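GH127 beta-L-arabinofuranoside (Geobacillus stearothermophilus, PDB 4QK0) probably hydrolyses beta-L-arabinofuranosides, releasing L-arabinose, as a glycoside hydrolase of family GH127. Local coordinates at residues Thr334-Leu348 and Tyr356-Thr368. Numbering follows the deposited sequence.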
loop_
_atom_site.group_PDB
_atom_site.type_symbol
_atom_site.label_atom_id
_atom_site.label_comp_id
_atom_site.label_asym_id
_atom_site.label_seq_id
_atom_site.Cartn_x
_atom_site.Cartn_y
_atom_site.Cartn_z
ATOM N N THR A 334 12.219 8.096 -11.475
ATOM C CA THR A 334 13.243 8.214 -12.480
ATOM C C THR A 334 14.325 9.209 -12.026
ATOM O O THR A 334 15.490 8.871 -12.053
ATOM C CB THR A 334 12.618 8.643 -13.846
ATOM O OG1 THR A 334 11.621 7.687 -14.248
ATOM C CG2 THR A 334 13.678 8.689 -14.911
ATOM N N CYS A 335 13.906 10.377 -11.567
ATOM C CA CYS A 335 14.813 11.411 -11.128
ATOM C C CYS A 335 15.711 10.977 -9.950
ATOM O O CYS A 335 16.837 11.436 -9.833
ATOM C CB CYS A 335 14.052 12.676 -10.765
ATOM S SG CYS A 335 13.553 13.557 -12.230
ATOM N N ALA A 336 15.234 10.059 -9.113
ATOM C CA ALA A 336 16.022 9.633 -7.967
ATOM C C ALA A 336 17.124 8.719 -8.431
ATOM O O ALA A 336 18.193 8.716 -7.843
ATOM C CB ALA A 336 15.170 8.923 -6.937
ATOM N N SER A 337 16.849 7.908 -9.446
ATOM C CA SER A 337 17.846 7.000 -9.956
ATOM C C SER A 337 18.934 7.778 -10.740
ATOM O O SER A 337 20.120 7.460 -10.633
ATOM C CB SER A 337 17.223 5.921 -10.813
ATOM O OG SER A 337 16.710 4.910 -9.974
ATOM N N ILE A 338 18.522 8.827 -11.457
ATOM C CA ILE A 338 19.442 9.738 -12.074
ATOM C C ILE A 338 20.286 10.377 -10.988
ATOM O O ILE A 338 21.510 10.491 -11.099
ATOM C CB ILE A 338 18.675 10.802 -12.867
ATOM C CG1 ILE A 338 17.952 10.172 -14.057
ATOM C CG2 ILE A 338 19.594 11.922 -13.305
ATOM C CD1 ILE A 338 16.995 11.143 -14.737
ATOM N N ALA A 339 19.649 10.840 -9.914
ATOM C CA ALA A 339 20.408 11.494 -8.827
ATOM C C ALA A 339 21.410 10.519 -8.188
ATOM O O ALA A 339 22.498 10.914 -7.774
ATOM C CB ALA A 339 19.479 12.002 -7.766
ATOM N N LEU A 340 21.063 9.239 -8.140
ATOM C CA LEU A 340 22.003 8.274 -7.601
ATOM C C LEU A 340 23.237 8.204 -8.494
ATOM O O LEU A 340 24.358 8.102 -8.029
ATOM C CB LEU A 340 21.351 6.936 -7.466
ATOM C CG LEU A 340 22.139 5.720 -7.006
ATOM C CD1 LEU A 340 22.787 5.968 -5.647
ATOM C CD2 LEU A 340 21.215 4.518 -6.941
ATOM N N VAL A 341 23.033 8.260 -9.788
ATOM C CA VAL A 341 24.170 8.258 -10.689
ATOM C C VAL A 341 25.108 9.458 -10.390
ATOM O O VAL A 341 26.329 9.285 -10.325
ATOM C CB VAL A 341 23.728 8.301 -12.143
ATOM C CG1 VAL A 341 24.943 8.479 -13.075
ATOM C CG2 VAL A 341 22.985 7.010 -12.500
ATOM N N PHE A 342 24.539 10.641 -10.227
ATOM C CA PHE A 342 25.336 11.833 -9.911
ATOM C C PHE A 342 26.136 11.596 -8.622
ATOM O O PHE A 342 27.308 11.954 -8.548
ATOM C CB PHE A 342 24.513 13.104 -9.719
ATOM C CG PHE A 342 23.674 13.519 -10.907
ATOM C CD1 PHE A 342 24.058 13.242 -12.213
ATOM C CD2 PHE A 342 22.491 14.218 -10.705
ATOM C CE1 PHE A 342 23.271 13.653 -13.295
ATOM C CE2 PHE A 342 21.697 14.648 -11.794
ATOM C CZ PHE A 342 22.100 14.368 -13.090
ATOM N N TRP A 343 25.487 11.042 -7.617
ATOM C CA TRP A 343 26.125 10.790 -6.343
ATOM C C TRP A 343 27.311 9.864 -6.520
ATOM O O TRP A 343 28.396 10.162 -6.014
ATOM C CB TRP A 343 25.151 10.171 -5.395
ATOM C CG TRP A 343 25.654 10.011 -4.025
ATOM C CD1 TRP A 343 26.688 10.687 -3.438
ATOM C CD2 TRP A 343 25.103 9.173 -3.003
ATOM N NE1 TRP A 343 26.805 10.312 -2.132
ATOM C CE2 TRP A 343 25.844 9.399 -1.827
ATOM C CE3 TRP A 343 24.028 8.284 -2.961
ATOM C CZ2 TRP A 343 25.576 8.721 -0.608
ATOM C CZ3 TRP A 343 23.756 7.610 -1.757
ATOM C CH2 TRP A 343 24.516 7.841 -0.595
ATOM N N THR A 344 27.138 8.792 -7.280
ATOM C CA THR A 344 28.201 7.820 -7.429
ATOM C C THR A 344 29.454 8.462 -8.027
ATOM O O THR A 344 30.577 8.116 -7.691
ATOM C CB THR A 344 27.805 6.624 -8.321
ATOM O OG1 THR A 344 27.405 7.095 -9.619
ATOM C CG2 THR A 344 26.636 5.854 -7.698
ATOM N N ARG A 345 29.261 9.361 -8.955
ATOM C CA ARG A 345 30.379 10.006 -9.571
ATOM C C ARG A 345 31.212 10.796 -8.549
ATOM O O ARG A 345 32.400 10.772 -8.633
ATOM C CB ARG A 345 29.913 10.900 -10.707
ATOM C CG ARG A 345 31.029 11.262 -11.678
ATOM C CD ARG A 345 30.491 12.292 -12.633
ATOM N NE ARG A 345 31.516 12.965 -13.400
ATOM C CZ ARG A 345 31.266 13.970 -14.232
ATOM N NH1 ARG A 345 30.021 14.412 -14.417
ATOM N NH2 ARG A 345 32.263 14.534 -14.889
ATOM N N ARG A 346 30.580 11.520 -7.630
ATOM C CA ARG A 346 31.300 12.210 -6.588
ATOM C C ARG A 346 31.912 11.250 -5.591
ATOM O O ARG A 346 32.972 11.546 -5.009
ATOM C CB ARG A 346 30.407 13.185 -5.839
ATOM C CG ARG A 346 29.934 14.341 -6.695
ATOM C CD ARG A 346 31.090 15.182 -7.200
ATOM N NE ARG A 346 30.679 16.490 -7.685
ATOM C CZ ARG A 346 31.512 17.427 -8.141
ATOM N NH1 ARG A 346 32.813 17.195 -8.167
ATOM N NH2 ARG A 346 31.044 18.602 -8.604
HETATM N N MSE A 347 31.236 10.127 -5.326
HETATM C CA MSE A 347 31.817 9.155 -4.376
HETATM C C MSE A 347 33.099 8.648 -4.984
HETATM O O MSE A 347 34.060 8.430 -4.286
HETATM C CB MSE A 347 30.935 7.975 -4.045
HETATM C CG MSE A 347 29.670 8.323 -3.253
HETATM SE SE MSE A 347 30.041 9.100 -1.506
HETATM C CE MSE A 347 30.757 7.537 -0.555
ATOM N N LEU A 348 33.113 8.408 -6.272
ATOM C CA LEU A 348 34.311 7.948 -6.942
ATOM C C LEU A 348 35.473 8.942 -6.817
ATOM O O LEU A 348 36.599 8.540 -6.751
ATOM C CB LEU A 348 34.044 7.708 -8.415
ATOM C CG LEU A 348 33.324 6.386 -8.655
ATOM C CD1 LEU A 348 32.855 6.297 -10.099
ATOM C CD2 LEU A 348 34.222 5.217 -8.286
ATOM N N TYR A 356 31.129 1.745 -6.034
ATOM C CA TYR A 356 30.448 2.962 -6.429
ATOM C C TYR A 356 30.065 2.888 -7.886
ATOM O O TYR A 356 28.952 3.285 -8.302
ATOM C CB TYR A 356 31.298 4.235 -6.181
ATOM C CG TYR A 356 31.758 4.403 -4.721
ATOM C CD1 TYR A 356 30.898 4.143 -3.669
ATOM C CD2 TYR A 356 33.021 4.856 -4.402
ATOM C CE1 TYR A 356 31.294 4.296 -2.357
ATOM C CE2 TYR A 356 33.432 5.002 -3.081
ATOM C CZ TYR A 356 32.580 4.700 -2.070
ATOM O OH TYR A 356 32.953 4.868 -0.766
ATOM N N ALA A 357 31.002 2.428 -8.694
ATOM C CA ALA A 357 30.746 2.373 -10.106
ATOM C C ALA A 357 29.777 1.232 -10.417
ATOM O O ALA A 357 29.084 1.283 -11.411
ATOM C CB ALA A 357 32.054 2.242 -10.897
ATOM N N ASP A 358 29.768 0.210 -9.582
ATOM C CA ASP A 358 28.855 -0.921 -9.702
ATOM C C ASP A 358 27.430 -0.431 -9.569
ATOM O O ASP A 358 26.598 -0.744 -10.429
ATOM C CB ASP A 358 29.138 -2.003 -8.671
ATOM C CG ASP A 358 30.407 -2.800 -8.988
ATOM O OD1 ASP A 358 30.941 -2.779 -10.162
ATOM O OD2 ASP A 358 30.855 -3.503 -8.055
ATOM N N VAL A 359 27.193 0.432 -8.607
ATOM C CA VAL A 359 25.895 1.073 -8.440
ATOM C C VAL A 359 25.553 2.010 -9.577
ATOM O O VAL A 359 24.400 2.023 -10.083
ATOM C CB VAL A 359 25.800 1.773 -7.098
ATOM C CG1 VAL A 359 24.534 2.568 -6.954
ATOM C CG2 VAL A 359 25.797 0.721 -6.011
HETATM N N MSE A 360 26.511 2.831 -9.976
HETATM C CA MSE A 360 26.304 3.728 -11.075
HETATM C C MSE A 360 25.802 2.915 -12.244
HETATM O O MSE A 360 24.864 3.327 -12.925
HETATM C CB MSE A 360 27.670 4.376 -11.419
HETATM C CG MSE A 360 27.585 5.299 -12.603
HETATM SE SE MSE A 360 29.318 6.088 -13.150
HETATM C CE MSE A 360 29.443 7.133 -11.650
ATOM N N GLU A 361 26.480 1.789 -12.527
ATOM C CA GLU A 361 26.160 0.973 -13.687
ATOM C C GLU A 361 24.779 0.345 -13.526
ATOM O O GLU A 361 23.968 0.338 -14.463
ATOM C CB GLU A 361 27.228 -0.083 -13.860
ATOM C CG GLU A 361 26.929 -1.180 -14.851
ATOM C CD GLU A 361 28.077 -2.149 -14.991
ATOM O OE1 GLU A 361 28.256 -2.985 -14.061
ATOM O OE2 GLU A 361 28.786 -2.116 -16.053
ATOM N N ARG A 362 24.487 -0.181 -12.328
ATOM C CA ARG A 362 23.126 -0.702 -12.028
ATOM C C ARG A 362 22.011 0.336 -12.350
ATOM O O ARG A 362 21.069 0.032 -13.082
ATOM C CB ARG A 362 23.062 -1.113 -10.591
ATOM C CG ARG A 362 21.792 -1.802 -10.156
ATOM C CD ARG A 362 21.795 -2.084 -8.664
ATOM N NE ARG A 362 22.731 -3.118 -8.270
ATOM C CZ ARG A 362 22.613 -4.407 -8.577
ATOM N NH1 ARG A 362 21.558 -4.888 -9.267
ATOM N NH2 ARG A 362 23.525 -5.261 -8.157
ATOM N N ALA A 363 22.167 1.559 -11.891
ATOM C CA ALA A 363 21.187 2.591 -12.189
ATOM C C ALA A 363 21.100 2.943 -13.659
ATOM O O ALA A 363 19.991 3.091 -14.236
ATOM C CB ALA A 363 21.418 3.832 -11.383
ATOM N N LEU A 364 22.248 2.980 -14.298
ATOM C CA LEU A 364 22.314 3.343 -15.686
ATOM C C LEU A 364 21.654 2.369 -16.635
ATOM O O LEU A 364 21.046 2.798 -17.645
ATOM C CB LEU A 364 23.773 3.529 -16.128
ATOM C CG LEU A 364 24.442 4.864 -15.784
ATOM C CD1 LEU A 364 25.925 4.780 -16.199
ATOM C CD2 LEU A 364 23.801 6.050 -16.489
ATOM N N TYR A 365 21.813 1.085 -16.383
ATOM C CA TYR A 365 21.319 0.067 -17.294
ATOM C C TYR A 365 19.942 -0.499 -16.856
ATOM O O TYR A 365 19.435 -1.476 -17.476
ATOM C CB TYR A 365 22.339 -1.089 -17.484
ATOM C CG TYR A 365 23.605 -0.699 -18.268
ATOM C CD1 TYR A 365 24.662 -0.099 -17.629
ATOM C CD2 TYR A 365 23.691 -0.860 -19.639
ATOM C CE1 TYR A 365 25.803 0.276 -18.317
ATOM C CE2 TYR A 365 24.828 -0.495 -20.349
ATOM C CZ TYR A 365 25.887 0.087 -19.677
ATOM O OH TYR A 365 27.047 0.497 -20.310
ATOM N N ASN A 366 19.342 0.087 -15.825
ATOM C CA ASN A 366 18.086 -0.455 -15.266
ATOM C C ASN A 366 17.140 0.628 -14.911
ATOM O O ASN A 366 16.404 1.082 -15.761
ATOM C CB ASN A 366 18.373 -1.370 -14.099
ATOM C CG ASN A 366 19.231 -2.568 -14.518
ATOM O OD1 ASN A 366 18.724 -3.558 -15.057
ATOM N ND2 ASN A 366 20.535 -2.508 -14.219
ATOM N N GLY A 367 17.204 1.165 -13.723
ATOM C CA GLY A 367 16.169 2.084 -13.259
ATOM C C GLY A 367 16.150 3.512 -13.725
ATOM O O GLY A 367 15.324 4.312 -13.227
ATOM N N THR A 368 17.095 3.893 -14.580
ATOM C CA THR A 368 17.061 5.234 -15.170
ATOM C C THR A 368 16.360 5.079 -16.521
ATOM O O THR A 368 15.341 5.680 -16.744
ATOM C CB THR A 368 18.460 5.873 -15.417
ATOM O OG1 THR A 368 19.285 4.940 -16.134
ATOM C CG2 THR A 368 19.123 6.236 -14.111
#
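Tyr-356 lies against Met-347 and Leu-348 where helix 334-350 turns back into helix 354-365. Its CB rests on Leu-348 CD2 at 3.7 Å, the two side chains running alongside but head to tail. Beyond CB the ring spreads under Met-347: CG and both CD atoms meet Met-347 CB, which sits over the ring centre 3.7 Å from the centroid, a CH-pi contact. CD2 and CE2 also lie near the backbone O of Met-347. Bends at chi2 (-62°) and chi3 (-70°) fold the selenomethionine back over the same ring, bringing its CE to 3.7 Å from Tyr-356 CZ, while SE stands farther above the face as a Met-aromatic contact. At the tip, Tyr-356 OH touches Met-347 CE and hydrogen-bonds to Glu-351 in the connecting turn. With an alanine in place of the tyrosine, Met-347 CB and CE are likely to lose the ring they rest on, and Glu-351 its hydroxyl partner.

Farther along, Leu-340 CD2 meets Val-359 CG1 at 3.8 Å, the side chains roughly perpendicular to each other. Val-341 CG2 packs on Ala-363 CB, 3.7 Å away, and CG1 lies beside Met-360 CG. Near the other end of the contact, Thr-368 CG2 packs on Ser-337 CB at 3.8 Å; Thr-368 OG1 bonds back to Ala-363 O, which helps to hold the methyl in this direction. No hydrogen bond joins the two segments. Trp-296 of helix 286-302 also touches Thr-344, Met-347 and Val-359. The segment axes come within 8.8 Å of each other and run at 159°, a buried antiparallel helical hairpin, consistent with the (alpha/alpha)6-barrel catalytic domain of GH127 enzymes.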